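Long-range contacts in prolyl-tRNA synthetase (Naegleria fowleri, PDB 6UYH), which probably joins proline to its cognate tRNA in an ATP-dependent reaction, as class II prolyl-tRNA synthetases do: residues 171-176 / 264-269; 301-306 / 356-361; 484-489 / 504-509. All coordinates share one frame; numbering follows the deposited sequence.

Contact 1 (171-176 / 264-269); sequences HSAFKS and AYQNSW. With HFG (7-bromo-6-chloro-3-{3-[(2R,3S)-3-hydroxypiperidin-2-yl]-2-oxopropyl}quinazolin-4(3H)-one), chain D.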
loop_
_atom_site.group_PDB
_atom_site.type_symbol
_atom_site.label_atom_id
_atom_site.label_comp_id
_atom_site.label_asym_id
_atom_site.label_seq_id
_atom_site.Cartn_x
_atom_site.Cartn_y
_atom_site.Cartn_z
ATOM N N HIS A 171 -1.283 -11.031 -11.994
ATOM C CA HIS A 171 -2.057 -11.511 -13.139
ATOM C C HIS A 171 -1.179 -11.340 -14.367
ATOM O O HIS A 171 -0.848 -10.208 -14.739
ATOM C CB HIS A 171 -3.359 -10.717 -13.288
ATOM C CG HIS A 171 -4.283 -10.846 -12.117
ATOM N ND1 HIS A 171 -5.358 -11.709 -12.115
ATOM C CD2 HIS A 171 -4.292 -10.230 -10.909
ATOM C CE1 HIS A 171 -5.987 -11.624 -10.957
ATOM N NE2 HIS A 171 -5.364 -10.733 -10.207
ATOM N N SER A 172 -0.796 -12.447 -15.002
ATOM C CA SER A 172 0.096 -12.394 -16.149
ATOM C C SER A 172 -0.548 -13.047 -17.365
ATOM O O SER A 172 -1.356 -13.970 -17.237
ATOM C CB SER A 172 1.420 -13.084 -15.838
ATOM O OG SER A 172 2.104 -12.386 -14.818
ATOM N N ALA A 173 -0.167 -12.561 -18.543
ATOM C CA ALA A 173 -0.616 -13.094 -19.826
ATOM C C ALA A 173 0.593 -13.359 -20.711
ATOM O O ALA A 173 1.526 -12.553 -20.745
ATOM C CB ALA A 173 -1.571 -12.111 -20.526
ATOM N N PHE A 174 0.551 -14.467 -21.455
ATOM C CA PHE A 174 1.677 -14.940 -22.255
ATOM C C PHE A 174 1.192 -15.409 -23.616
ATOM O O PHE A 174 0.024 -15.763 -23.798
ATOM C CB PHE A 174 2.410 -16.110 -21.584
ATOM C CG PHE A 174 2.930 -15.788 -20.213
ATOM C CD1 PHE A 174 4.234 -15.341 -20.039
ATOM C CD2 PHE A 174 2.125 -15.946 -19.105
ATOM C CE1 PHE A 174 4.723 -15.058 -18.773
ATOM C CE2 PHE A 174 2.600 -15.655 -17.833
ATOM C CZ PHE A 174 3.904 -15.213 -17.670
ATOM N N LYS A 175 2.122 -15.450 -24.568
ATOM C CA LYS A 175 1.795 -15.980 -25.884
ATOM C C LYS A 175 1.792 -17.504 -25.924
ATOM O O LYS A 175 1.182 -18.077 -26.830
ATOM C CB LYS A 175 2.770 -15.435 -26.933
ATOM C CG LYS A 175 4.188 -15.967 -26.811
ATOM C CD LYS A 175 5.095 -15.368 -27.885
ATOM C CE LYS A 175 6.526 -15.867 -27.750
ATOM N NZ LYS A 175 7.459 -15.144 -28.660
ATOM N N SER A 176 2.425 -18.175 -24.959
ATOM C CA SER A 176 2.553 -19.626 -25.011
ATOM C C SER A 176 2.346 -20.235 -23.633
ATOM O O SER A 176 2.499 -19.572 -22.602
ATOM C CB SER A 176 3.922 -20.051 -25.546
ATOM O OG SER A 176 4.941 -19.677 -24.636
ATOM N N ALA A 264 -4.562 -15.660 -25.381
ATOM C CA ALA A 264 -3.427 -15.599 -24.473
ATOM C C ALA A 264 -3.521 -16.697 -23.418
ATOM O O ALA A 264 -4.610 -17.126 -23.029
ATOM C CB ALA A 264 -3.354 -14.231 -23.783
ATOM N N TYR A 265 -2.360 -17.150 -22.960
ATOM C CA TYR A 265 -2.267 -17.989 -21.775
ATOM C C TYR A 265 -2.085 -17.089 -20.562
ATOM O O TYR A 265 -1.340 -16.105 -20.619
ATOM C CB TYR A 265 -1.103 -18.967 -21.898
ATOM C CG TYR A 265 -1.367 -20.048 -22.924
ATOM C CD1 TYR A 265 -1.835 -21.297 -22.531
ATOM C CD2 TYR A 265 -1.182 -19.808 -24.277
ATOM C CE1 TYR A 265 -2.095 -22.293 -23.462
ATOM C CE2 TYR A 265 -1.439 -20.802 -25.219
ATOM C CZ TYR A 265 -1.898 -22.038 -24.798
ATOM O OH TYR A 265 -2.159 -23.032 -25.714
ATOM N N GLN A 266 -2.792 -17.403 -19.475
ATOM C CA GLN A 266 -2.767 -16.555 -18.290
ATOM C C GLN A 266 -2.466 -17.352 -17.033
ATOM O O GLN A 266 -2.759 -18.549 -16.941
ATOM C CB GLN A 266 -4.086 -15.823 -18.072
ATOM C CG GLN A 266 -4.369 -14.745 -19.105
ATOM C CD GLN A 266 -5.768 -14.204 -18.964
ATOM O OE1 GLN A 266 -6.710 -14.742 -19.549
ATOM N NE2 GLN A 266 -5.922 -13.147 -18.166
ATOM N N ASN A 267 -1.882 -16.649 -16.062
ATOM C CA ASN A 267 -1.723 -17.104 -14.688
ATOM C C ASN A 267 -2.289 -16.043 -13.753
ATOM O O ASN A 267 -2.392 -14.868 -14.116
ATOM C CB ASN A 267 -0.253 -17.313 -14.300
ATOM C CG ASN A 267 0.471 -18.269 -15.203
ATOM O OD1 ASN A 267 -0.114 -19.202 -15.769
ATOM N ND2 ASN A 267 1.777 -18.063 -15.323
ATOM N N SER A 268 -2.613 -16.455 -12.527
ATOM C CA SER A 268 -2.771 -15.502 -11.429
ATOM C C SER A 268 -2.267 -16.150 -10.147
ATOM O O SER A 268 -2.182 -17.374 -10.041
ATOM C CB SER A 268 -4.226 -15.008 -11.279
ATOM O OG SER A 268 -5.088 -16.047 -10.854
ATOM N N TRP A 269 -1.898 -15.318 -9.172
ATOM C CA TRP A 269 -1.228 -15.823 -7.983
ATOM C C TRP A 269 -1.403 -14.803 -6.867
ATOM O O TRP A 269 -1.401 -13.599 -7.125
ATOM C CB TRP A 269 0.268 -16.103 -8.243
ATOM C CG TRP A 269 0.897 -15.339 -9.427
ATOM C CD1 TRP A 269 0.891 -15.714 -10.749
ATOM C CD2 TRP A 269 1.639 -14.100 -9.369
ATOM N NE1 TRP A 269 1.572 -14.784 -11.515
ATOM C CE2 TRP A 269 2.040 -13.786 -10.694
ATOM C CE3 TRP A 269 2.009 -13.240 -8.327
ATOM C CZ2 TRP A 269 2.785 -12.643 -11.005
ATOM C CZ3 TRP A 269 2.755 -12.084 -8.642
ATOM C CH2 TRP A 269 3.127 -11.802 -9.971
HETATM O "O4'" HFG D . -9.381 -15.430 -5.863
HETATM C C21 HFG D . -9.340 -16.532 -6.369
HETATM C "C3'" HFG D . -8.327 -16.886 -7.433
HETATM C "C2'" HFG D . -7.023 -16.077 -7.409
HETATM N "N1'" HFG D . -7.231 -14.662 -7.743
HETATM C "C6'" HFG D . -5.961 -13.935 -7.863
HETATM C "C5'" HFG D . -5.158 -13.988 -6.591
HETATM C "C4'" HFG D . -4.957 -15.438 -6.143
HETATM C C39 HFG D . -6.283 -16.173 -6.074
HETATM O "O7'" HFG D . -6.055 -17.545 -5.737
HETATM C "C1'" HFG D . -10.337 -17.630 -5.968
HETATM N N3 HFG D . -11.553 -17.075 -5.378
HETATM C C4 HFG D . -12.413 -16.373 -6.211
HETATM O O11 HFG D . -12.188 -16.263 -7.403
HETATM C C10 HFG D . -13.552 -15.766 -5.510
HETATM C C5 HFG D . -14.509 -15.043 -6.220
HETATM C C2 HFG D . -11.777 -17.185 -4.032
HETATM N N1 HFG D . -12.749 -16.657 -3.379
HETATM C C9 HFG D . -13.662 -15.909 -4.124
HETATM C C8 HFG D . -14.700 -15.274 -3.444
HETATM C C7 HFG D . -15.626 -14.534 -4.163
HETATM BR BR1 HFG D . -16.960 -13.600 -3.197
HETATM C C6 HFG D . -15.550 -14.446 -5.537
HETATM CL CL1 HFG D . -16.783 -13.632 -6.452
HETATM O O HOH W 1 -3.942 -13.024 -16.007
#
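His171 lies against Ser268 where two antiparallel strands of the class II synthetase core sheet meet at the halofuginone pocket. Along 171-174 and 265-269 the strands are largely buried. The CB of Ser268 sits 3.6 Å from His171 ND1, and on the ligand side the CE1 of His171 comes within 3.9 Å of HFG C6', a piperidine carbon. With CG beside the backbone N (chi1 -62°), the imidazole is directed to this side, and both nitrogens hold it, ND1 to Tyr125 OH and NE2 to Glu169. Ser172 and Asn267 form the next pair, hydrogen-bonded in both directions, and their side chains share a face with Trp269. There Glu183 ties the three together, with OE2 bound to Ser172 OG and OE1 to Asn267 ND2 and Trp269 NE1, so one carboxylate serves polar groups of both strands. Asn267 ND2 also donates to Ala180 O and approaches CE2 of Phe174 at 3.6 Å, the amide turned 46° from the ring.

Phe174 and Tyr265 make a second pair bonded in both directions, and the exposed turn starts just beyond. There Lys175 keeps its side chain clear of 264-269, while Tyr265, partly exposed, lays its ring by the backbone of Ser176, CD2 to C 3.6 Å. Back on the face of Ala173, a water bridges the strands: it donates to Ser172 O at 3.0 Å and accepts from Gln266 NE2 at 2.9 Å.

Contact 2 (301-306 / 356-361); sequences VVIPLI and PLRIEV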
loop_
_atom_site.group_PDB
_atom_site.type_symbol
_atom_site.label_atom_id
_atom_site.label_comp_id
_atom_site.label_asym_id
_atom_site.label_seq_id
_atom_site.Cartn_x
_atom_site.Cartn_y
_atom_site.Cartn_z
ATOM N N VAL A 301 17.579 -5.385 21.185
ATOM C CA VAL A 301 17.342 -4.393 22.231
ATOM C C VAL A 301 18.542 -4.399 23.169
ATOM O O VAL A 301 19.000 -5.467 23.598
ATOM C CB VAL A 301 16.021 -4.650 22.986
ATOM C CG1 VAL A 301 16.003 -6.030 23.657
ATOM C CG2 VAL A 301 15.757 -3.530 24.001
ATOM N N VAL A 302 19.073 -3.211 23.457
ATOM C CA VAL A 302 20.231 -3.048 24.331
ATOM C C VAL A 302 19.740 -2.533 25.674
ATOM O O VAL A 302 19.012 -1.535 25.736
ATOM C CB VAL A 302 21.269 -2.088 23.720
ATOM C CG1 VAL A 302 22.531 -2.037 24.586
ATOM C CG2 VAL A 302 21.619 -2.497 22.302
ATOM N N ILE A 303 20.120 -3.215 26.749
ATOM C CA ILE A 303 19.640 -2.835 28.075
ATOM C C ILE A 303 20.822 -2.617 29.015
ATOM O O ILE A 303 21.545 -3.568 29.339
ATOM C CB ILE A 303 18.669 -3.886 28.634
ATOM C CG1 ILE A 303 17.514 -4.114 27.652
ATOM C CG2 ILE A 303 18.138 -3.454 29.993
ATOM C CD1 ILE A 303 16.449 -5.056 28.160
ATOM N N PRO A 304 21.062 -1.387 29.467
ATOM C CA PRO A 304 22.086 -1.169 30.493
ATOM C C PRO A 304 21.525 -1.505 31.867
ATOM O O PRO A 304 20.408 -1.109 32.208
ATOM C CB PRO A 304 22.406 0.324 30.363
ATOM C CG PRO A 304 21.138 0.927 29.858
ATOM C CD PRO A 304 20.466 -0.124 28.996
ATOM N N LEU A 305 22.300 -2.250 32.648
ATOM C CA LEU A 305 21.917 -2.610 34.007
ATOM C C LEU A 305 22.407 -1.531 34.966
ATOM O O LEU A 305 23.616 -1.293 35.074
ATOM C CB LEU A 305 22.491 -3.974 34.380
ATOM C CG LEU A 305 22.199 -5.063 33.351
ATOM C CD1 LEU A 305 22.744 -6.407 33.801
ATOM C CD2 LEU A 305 20.704 -5.147 33.083
ATOM N N ILE A 306 21.473 -0.885 35.657
ATOM C CA ILE A 306 21.808 0.218 36.553
ATOM C C ILE A 306 21.454 -0.109 38.002
ATOM O O ILE A 306 22.229 0.165 38.921
ATOM C CB ILE A 306 21.112 1.508 36.107
ATOM C CG1 ILE A 306 21.541 1.869 34.684
ATOM C CG2 ILE A 306 21.413 2.638 37.075
ATOM C CD1 ILE A 306 23.043 1.930 34.495
ATOM N N PRO A 356 14.103 -10.567 18.787
ATOM C CA PRO A 356 14.882 -11.819 18.744
ATOM C C PRO A 356 16.161 -11.809 19.573
ATOM O O PRO A 356 16.566 -12.874 20.057
ATOM C CB PRO A 356 15.174 -12.004 17.242
ATOM C CG PRO A 356 14.844 -10.696 16.591
ATOM C CD PRO A 356 13.807 -10.041 17.446
ATOM N N LEU A 357 16.816 -10.667 19.771
ATOM C CA LEU A 357 18.091 -10.678 20.478
ATOM C C LEU A 357 18.142 -9.541 21.485
ATOM O O LEU A 357 17.787 -8.403 21.163
ATOM C CB LEU A 357 19.263 -10.570 19.502
ATOM C CG LEU A 357 20.675 -10.622 20.088
ATOM C CD1 LEU A 357 20.968 -11.979 20.759
ATOM C CD2 LEU A 357 21.695 -10.317 19.008
ATOM N N ARG A 358 18.579 -9.855 22.700
ATOM C CA ARG A 358 18.777 -8.869 23.752
ATOM C C ARG A 358 20.253 -8.811 24.123
ATOM O O ARG A 358 20.908 -9.849 24.266
ATOM C CB ARG A 358 17.935 -9.213 24.984
ATOM C CG ARG A 358 18.204 -8.361 26.209
ATOM C CD ARG A 358 17.224 -8.694 27.329
ATOM N NE ARG A 358 17.586 -9.891 28.089
ATOM C CZ ARG A 358 16.783 -10.933 28.293
ATOM N NH1 ARG A 358 15.555 -10.945 27.796
ATOM N NH2 ARG A 358 17.214 -11.967 29.008
ATOM N N ILE A 359 20.776 -7.596 24.259
ATOM C CA ILE A 359 22.127 -7.362 24.761
ATOM C C ILE A 359 21.991 -6.735 26.139
ATOM O O ILE A 359 21.348 -5.689 26.290
ATOM C CB ILE A 359 22.945 -6.468 23.815
ATOM C CG1 ILE A 359 23.159 -7.184 22.478
ATOM C CG2 ILE A 359 24.287 -6.067 24.457
ATOM C CD1 ILE A 359 23.955 -6.404 21.463
ATOM N N GLU A 360 22.567 -7.392 27.149
ATOM C CA GLU A 360 22.599 -6.886 28.516
ATOM C C GLU A 360 24.011 -6.399 28.805
ATOM O O GLU A 360 24.969 -7.169 28.684
ATOM C CB GLU A 360 22.196 -7.970 29.520
ATOM C CG GLU A 360 20.859 -8.647 29.244
ATOM C CD GLU A 360 20.651 -9.882 30.108
ATOM O OE1 GLU A 360 21.482 -10.126 31.012
ATOM O OE2 GLU A 360 19.662 -10.613 29.884
ATOM N N VAL A 361 24.141 -5.128 29.177
ATOM C CA VAL A 361 25.434 -4.514 29.465
ATOM C C VAL A 361 25.489 -4.233 30.960
ATOM O O VAL A 361 24.843 -3.297 31.448
ATOM C CB VAL A 361 25.655 -3.231 28.656
ATOM C CG1 VAL A 361 27.078 -2.732 28.850
ATOM C CG2 VAL A 361 25.358 -3.474 27.184
#
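Glu360 OE2 is gripped twice by Arg358, two residues earlier on the same strand and beside Val301 and Ile303 of the neighbouring one. Arg358 NE reaches Glu360 OE2 at 2.8 Å and Arg358 NH2 reaches the same oxygen at 2.9 Å, a side-on salt bridge in which both donors serve one atom. The oxygen lies close to the guanidinium plane; it offers NE its anti lone pair and meets NH2 nearly along its C-O bond. A bend at chi3 of 81° turns the arginine head over toward the glutamate. On the remaining side NH1 pairs with Glu351, and Tyr347 adds a cation-pi contact, so helix 343-353 helps fix the guanidinium's rotation and the paired charges probably stabilise each other in these buried surroundings.

The aliphatic part of Arg358 makes the contact across the strands. Its CB runs beside Val301 CG1 at 4.0 Å, both side chains pointing the same way, and further out its CD meets Ile303 CD1 at 3.8 Å. On the other face the two strands offer only aliphatic side chains: Val302 CG1, anti to its own nitrogen (chi1 -175°), is thereby turned toward Val361 CG2 at 4.1 Å, with Ile359 alongside and Thr319 of helix 313-328 packed on both valines.

Five backbone hydrogen bonds join the segments, alternating in direction from Val301 N to Leu357 O up to Leu305 N to Val361 O; the shortest is Ile303 N to Ile359 O, 2.8 Å. The short strand segments run parallel, 21° apart. Two neighbouring parallel strands in a mixed five-stranded sheet, with helices 313-328 and 343-353 on its two faces, are characteristic of the anticodon-binding domain of class IIa synthetases.

Contact 3 (484-489 / 504-509); sequences SFPSLE and NCWALF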
loop_
_atom_site.group_PDB
_atom_site.type_symbol
_atom_site.label_atom_id
_atom_site.label_comp_id
_atom_site.label_asym_id
_atom_site.label_seq_id
_atom_site.Cartn_x
_atom_site.Cartn_y
_atom_site.Cartn_z
ATOM N N SER A 484 10.840 -39.252 -2.695
ATOM C CA SER A 484 11.170 -39.938 -1.449
ATOM C C SER A 484 10.051 -40.842 -0.949
ATOM O O SER A 484 10.220 -41.499 0.083
ATOM C CB SER A 484 11.511 -38.925 -0.354
ATOM O OG SER A 484 10.325 -38.338 0.166
ATOM N N PHE A 485 8.918 -40.890 -1.645
ATOM C CA PHE A 485 7.759 -41.620 -1.156
ATOM C C PHE A 485 7.884 -43.109 -1.482
ATOM O O PHE A 485 8.589 -43.495 -2.419
ATOM C CB PHE A 485 6.476 -41.052 -1.768
ATOM C CG PHE A 485 6.218 -39.603 -1.418
ATOM C CD1 PHE A 485 6.840 -39.008 -0.326
ATOM C CD2 PHE A 485 5.361 -38.832 -2.190
ATOM C CE1 PHE A 485 6.606 -37.677 -0.007
ATOM C CE2 PHE A 485 5.124 -37.487 -1.874
ATOM C CZ PHE A 485 5.750 -36.913 -0.786
ATOM N N PRO A 486 7.221 -43.967 -0.717
ATOM C CA PRO A 486 7.349 -45.411 -0.928
ATOM C C PRO A 486 6.533 -45.882 -2.128
ATOM O O PRO A 486 5.844 -45.112 -2.800
ATOM C CB PRO A 486 6.828 -46.012 0.383
ATOM C CG PRO A 486 5.988 -44.967 0.996
ATOM C CD PRO A 486 6.506 -43.642 0.530
ATOM N N SER A 487 6.641 -47.180 -2.393
ATOM C CA SER A 487 5.988 -47.782 -3.546
ATOM C C SER A 487 4.472 -47.776 -3.384
ATOM O O SER A 487 3.949 -47.939 -2.279
ATOM C CB SER A 487 6.474 -49.222 -3.732
ATOM O OG SER A 487 5.751 -49.862 -4.770
ATOM N N LEU A 488 3.769 -47.593 -4.498
ATOM C CA LEU A 488 2.316 -47.716 -4.539
ATOM C C LEU A 488 1.850 -49.132 -4.848
ATOM O O LEU A 488 0.637 -49.374 -4.890
ATOM C CB LEU A 488 1.738 -46.752 -5.582
ATOM C CG LEU A 488 1.886 -45.267 -5.265
ATOM C CD1 LEU A 488 1.650 -44.410 -6.519
ATOM C CD2 LEU A 488 0.921 -44.896 -4.161
ATOM N N GLU A 489 2.779 -50.068 -5.047
ATOM C CA GLU A 489 2.417 -51.409 -5.485
ATOM C C GLU A 489 1.454 -52.059 -4.498
ATOM O O GLU A 489 1.704 -52.080 -3.290
ATOM C CB GLU A 489 3.685 -52.255 -5.646
ATOM C CG GLU A 489 3.441 -53.703 -6.005
ATOM C CD GLU A 489 4.739 -54.498 -6.161
ATOM O OE1 GLU A 489 5.829 -53.884 -6.117
ATOM O OE2 GLU A 489 4.663 -55.737 -6.330
ATOM N N ASN A 504 -2.087 -43.796 -8.326
ATOM C CA ASN A 504 -0.915 -43.540 -9.157
ATOM C C ASN A 504 -0.069 -42.376 -8.663
ATOM O O ASN A 504 0.823 -41.923 -9.389
ATOM C CB ASN A 504 -1.302 -43.327 -10.636
ATOM C CG ASN A 504 -2.283 -42.185 -10.858
ATOM O OD1 ASN A 504 -2.593 -41.404 -9.953
ATOM N ND2 ASN A 504 -2.776 -42.086 -12.098
ATOM N N CYS A 505 -0.310 -41.895 -7.451
ATOM C CA CYS A 505 0.558 -40.919 -6.800
ATOM C C CYS A 505 0.204 -40.912 -5.323
ATOM O O CYS A 505 -0.694 -41.638 -4.878
ATOM C CB CYS A 505 0.402 -39.520 -7.417
ATOM S SG CYS A 505 -1.240 -38.832 -7.198
ATOM N N TRP A 506 0.923 -40.087 -4.559
ATOM C CA TRP A 506 0.645 -39.875 -3.150
ATOM C C TRP A 506 0.076 -38.483 -2.954
ATOM O O TRP A 506 0.578 -37.519 -3.539
ATOM C CB TRP A 506 1.918 -40.018 -2.311
ATOM C CG TRP A 506 2.471 -41.411 -2.266
ATOM C CD1 TRP A 506 3.400 -41.944 -3.108
ATOM C CD2 TRP A 506 2.157 -42.429 -1.306
ATOM N NE1 TRP A 506 3.682 -43.242 -2.735
ATOM C CE2 TRP A 506 2.931 -43.563 -1.633
ATOM C CE3 TRP A 506 1.293 -42.494 -0.204
ATOM C CZ2 TRP A 506 2.866 -44.754 -0.900
ATOM C CZ3 TRP A 506 1.229 -43.676 0.528
ATOM C CH2 TRP A 506 2.012 -44.791 0.171
ATOM N N ALA A 507 -0.977 -38.386 -2.150
ATOM C CA ALA A 507 -1.567 -37.102 -1.794
ATOM C C ALA A 507 -1.438 -36.843 -0.298
ATOM O O ALA A 507 -1.540 -37.757 0.529
ATOM C CB ALA A 507 -3.046 -37.040 -2.205
ATOM N N LEU A 508 -1.239 -35.570 0.047
ATOM C CA LEU A 508 -1.182 -35.141 1.437
ATOM C C LEU A 508 -2.576 -34.691 1.870
ATOM O O LEU A 508 -3.176 -33.807 1.244
ATOM C CB LEU A 508 -0.158 -34.014 1.595
ATOM C CG LEU A 508 0.312 -33.672 3.009
ATOM C CD1 LEU A 508 1.147 -34.792 3.590
ATOM C CD2 LEU A 508 1.087 -32.327 2.998
ATOM N N PHE A 509 -3.105 -35.343 2.906
ATOM C CA PHE A 509 -4.401 -35.049 3.487
ATOM C C PHE A 509 -4.211 -34.701 4.954
ATOM O O PHE A 509 -3.295 -35.209 5.612
ATOM C CB PHE A 509 -5.359 -36.260 3.385
ATOM C CG PHE A 509 -6.122 -36.329 2.093
ATOM C CD1 PHE A 509 -5.465 -36.586 0.897
ATOM C CD2 PHE A 509 -7.501 -36.143 2.077
ATOM C CE1 PHE A 509 -6.166 -36.657 -0.292
ATOM C CE2 PHE A 509 -8.213 -36.208 0.878
ATOM C CZ PHE A 509 -7.543 -36.466 -0.305
#
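The 485-488 loop runs roughly antiparallel to the start of strand 505-512, 143° apart, but Phe485 and Trp506 keep their CA atoms 7.6 Å apart, too far for strand pairing, and the indole of Trp506 fills the gap. Three loop residues close round that ring. On one face lies Phe485, its CB 3.5 Å from Trp506 CD1 and over the five-membered ring as a CH-pi contact. Its phenyl turns an edge toward the same face in an offset edge-to-face pair, planes at 72° and centroids 5.4 Å apart. From the opposite face comes Leu488: its CD2 stands 3.5 Å from Trp506 CE2, a second CH-pi contact, while its other methyl, CD1, reaches past the ring to the backbone and lies 3.3 Å from Cys505 N. Pro486 crosses the benzo part at about a right angle, CG to Trp506 CZ2 3.7 Å.

Polar contact gathers at the edge of the indole. Trp506 NE1 donates to Pro486 O at 2.9 Å, a rather bent bond (141° at the hydrogen), with the oxygen tilted out of the ring plane. Just beyond, Ser487 forms an ST turn, its OG accepting from Glu489 N. Asn504 and Cys505 form a classic beta bulge opposite Trp440 on the neighbouring strand, next to the residue that carries the indole. Val419 and Leu491 also touch the indole.

With Phe485 and Leu488 on its two faces and its N-H on a loop carbonyl, these contacts probably limit both the tilt and the rotation of the indole. The loop is thereby anchored to the sheet of the C-terminal domain by apolar contact and a single cross-segment hydrogen bond.

In the fold
From the N terminus, the chain reaches 171-176 first and returns at 264-269, so contact 1 closes a long loop of helices and strands within the catalytic core, beside the inhibitor. The chain then enters the anticodon-binding domain, where contact 2 closes the excursion through helices 313-328 and 343-353. Last comes contact 3, a short irregular loop folded back on the final strand of the C-terminal domain. The three follow in series, with none nested or crossed. Contacts 1 and 2 lie on opposite sides of the chain's centre, their centres about 51 Å apart; contact 3 is about 31 Å from contact 1 and 50 Å from contact 2, centre to centre.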